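PDB 6BFI: VIN1 from Oscarella pearsei, which binds actin filaments and may play a role in adhesion between cells, as a sponge homolog of vinculin. Local coordinates for residues A[330-335]-A[347-352]. Sequence-based numbering, arbitrary orientation.
Sequences KELEEL and RALAHA
The backbone bond from L335 N to E331 O, 2.9 Å, ties together two residues whose side chains both touch L349 CD2 on the facing helix. This one methyl of L349 does most of the touching. It meets E331 at the aliphatic root of its chain, CB to CD2 3.8 Å. The CD1 methyl of L335 reaches the same L349 CD2 at 3.9 Å, and L332 CD2 approaches it at 3.8 Å, leaving the methyl set among three residues of one turn. L349 carries CG anti to its own backbone N (chi1 -171°), which carries its branched end toward helix 312-338. The side chains of L332 and L349 interleave, each pointing to the other's helix, and L332 CD2 also lies against L349 CB. The other branch of L332 runs on to the second backbone, CD1 to A350 CA 4.0 Å, and I287 touches both L332 and A350. With an alanine here in place of L332, a gap would probably open beside L349 CD2, and A350 would lose its apolar partner from segment 330-335. The segment axes approach to 10.2 Å and run antiparallel at 159°, and between these two segments the packing is apolar. With L335 also packing on L340 in the connecting loop, this is the loop end of a helical hairpin, formed by helices 312-338 and 344-375, in the all-helical architecture of the vinculin family.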
loop_
_atom_site.group_PDB
_atom_site.type_symbol
_atom_site.label_atom_id
_atom_site.label_comp_id
_atom_site.label_asym_id
_atom_site.label_seq_id
_atom_site.Cartn_x
_atom_site.Cartn_y
_atom_site.Cartn_z
ATOM N N LYS A 330 -25.805 -18.955 21.108
ATOM C CA LYS A 330 -27.130 -19.522 21.339
ATOM C C LYS A 330 -27.578 -19.298 22.778
ATOM O O LYS A 330 -28.744 -18.966 23.030
ATOM C CB LYS A 330 -27.127 -21.012 20.998
ATOM C CG LYS A 330 -26.732 -21.306 19.560
ATOM C CD LYS A 330 -26.107 -22.684 19.425
ATOM C CE LYS A 330 -25.480 -22.872 18.051
ATOM N NZ LYS A 330 -24.721 -24.150 17.949
ATOM N N GLU A 331 -26.659 -19.460 23.736
ATOM C CA GLU A 331 -26.999 -19.216 25.136
ATOM C C GLU A 331 -27.372 -17.757 25.372
ATOM O O GLU A 331 -28.329 -17.462 26.100
ATOM C CB GLU A 331 -25.832 -19.629 26.033
ATOM C CG GLU A 331 -25.579 -21.130 26.060
ATOM C CD GLU A 331 -24.362 -21.509 26.884
ATOM O OE1 GLU A 331 -23.262 -20.988 26.605
ATOM O OE2 GLU A 331 -24.507 -22.326 27.818
ATOM N N LEU A 332 -26.633 -16.827 24.761
ATOM C CA LEU A 332 -26.953 -15.412 24.915
ATOM C C LEU A 332 -28.313 -15.081 24.315
ATOM O O LEU A 332 -29.081 -14.300 24.890
ATOM C CB LEU A 332 -25.866 -14.550 24.276
ATOM C CG LEU A 332 -24.638 -14.267 25.139
ATOM C CD1 LEU A 332 -23.591 -13.514 24.334
ATOM C CD2 LEU A 332 -25.032 -13.483 26.382
ATOM N N GLU A 333 -28.629 -15.663 23.155
ATOM C CA GLU A 333 -29.924 -15.398 22.538
ATOM C C GLU A 333 -31.069 -16.000 23.344
ATOM O O GLU A 333 -32.155 -15.412 23.408
ATOM C CB GLU A 333 -29.934 -15.915 21.100
ATOM C CG GLU A 333 -29.384 -14.907 20.097
ATOM C CD GLU A 333 -28.949 -15.542 18.790
ATOM O OE1 GLU A 333 -28.695 -16.764 18.776
ATOM O OE2 GLU A 333 -28.858 -14.815 17.777
ATOM N N GLU A 334 -30.847 -17.156 23.977
ATOM C CA GLU A 334 -31.877 -17.706 24.853
ATOM C C GLU A 334 -32.049 -16.852 26.102
ATOM O O GLU A 334 -33.167 -16.709 26.612
ATOM C CB GLU A 334 -31.543 -19.149 25.230
ATOM C CG GLU A 334 -31.599 -20.120 24.063
ATOM C CD GLU A 334 -31.623 -21.567 24.510
ATOM O OE1 GLU A 334 -32.059 -21.831 25.651
ATOM O OE2 GLU A 334 -31.206 -22.440 23.720
ATOM N N LEU A 335 -30.957 -16.278 26.613
ATOM C CA LEU A 335 -31.068 -15.341 27.728
ATOM C C LEU A 335 -31.875 -14.112 27.329
ATOM O O LEU A 335 -32.777 -13.681 28.057
ATOM C CB LEU A 335 -29.678 -14.927 28.210
ATOM C CG LEU A 335 -28.989 -15.814 29.243
ATOM C CD1 LEU A 335 -27.604 -15.269 29.559
ATOM C CD2 LEU A 335 -29.836 -15.914 30.502
ATOM N N ARG A 347 -24.286 -10.106 30.894
ATOM C CA ARG A 347 -23.076 -9.318 30.685
ATOM C C ARG A 347 -21.824 -10.160 30.893
ATOM O O ARG A 347 -20.842 -10.011 30.156
ATOM C CB ARG A 347 -23.063 -8.107 31.617
ATOM C CG ARG A 347 -24.017 -6.998 31.211
ATOM C CD ARG A 347 -23.789 -5.746 32.044
ATOM N NE ARG A 347 -24.062 -5.972 33.460
ATOM C CZ ARG A 347 -25.247 -5.781 34.029
ATOM N NH1 ARG A 347 -26.272 -5.358 33.302
ATOM N NH2 ARG A 347 -25.410 -6.011 35.326
ATOM N N ALA A 348 -21.836 -11.044 31.891
ATOM C CA ALA A 348 -20.677 -11.896 32.138
ATOM C C ALA A 348 -20.499 -12.914 31.020
ATOM O O ALA A 348 -19.366 -13.217 30.623
ATOM C CB ALA A 348 -20.817 -12.596 33.490
ATOM N N LEU A 349 -21.605 -13.453 30.501
ATOM C CA LEU A 349 -21.517 -14.374 29.374
ATOM C C LEU A 349 -21.029 -13.658 28.119
ATOM O O LEU A 349 -20.245 -14.218 27.341
ATOM C CB LEU A 349 -22.876 -15.030 29.135
ATOM C CG LEU A 349 -22.939 -16.183 28.132
ATOM C CD1 LEU A 349 -21.928 -17.260 28.492
ATOM C CD2 LEU A 349 -24.345 -16.760 28.088
ATOM N N ALA A 350 -21.470 -12.414 27.912
ATOM C CA ALA A 350 -20.997 -11.641 26.769
ATOM C C ALA A 350 -19.515 -11.315 26.897
ATOM O O ALA A 350 -18.776 -11.364 25.908
ATOM C CB ALA A 350 -21.817 -10.360 26.624
ATOM N N HIS A 351 -19.065 -10.978 28.107
ATOM C CA HIS A 351 -17.646 -10.713 28.324
ATOM C C HIS A 351 -16.814 -11.966 28.085
ATOM O O HIS A 351 -15.731 -11.901 27.488
ATOM C CB HIS A 351 -17.431 -10.177 29.740
ATOM C CG HIS A 351 -16.056 -9.638 29.983
ATOM N ND1 HIS A 351 -14.968 -10.452 30.214
ATOM C CD2 HIS A 351 -15.593 -8.367 30.038
ATOM C CE1 HIS A 351 -13.894 -9.705 30.396
ATOM N NE2 HIS A 351 -14.246 -8.436 30.295
ATOM N N ALA A 352 -17.309 -13.122 28.539
ATOM C CA ALA A 352 -16.633 -14.380 28.240
ATOM C C ALA A 352 -16.571 -14.622 26.737
ATOM O O ALA A 352 -15.559 -15.112 26.220
ATOM C CB ALA A 352 -17.337 -15.540 28.944
#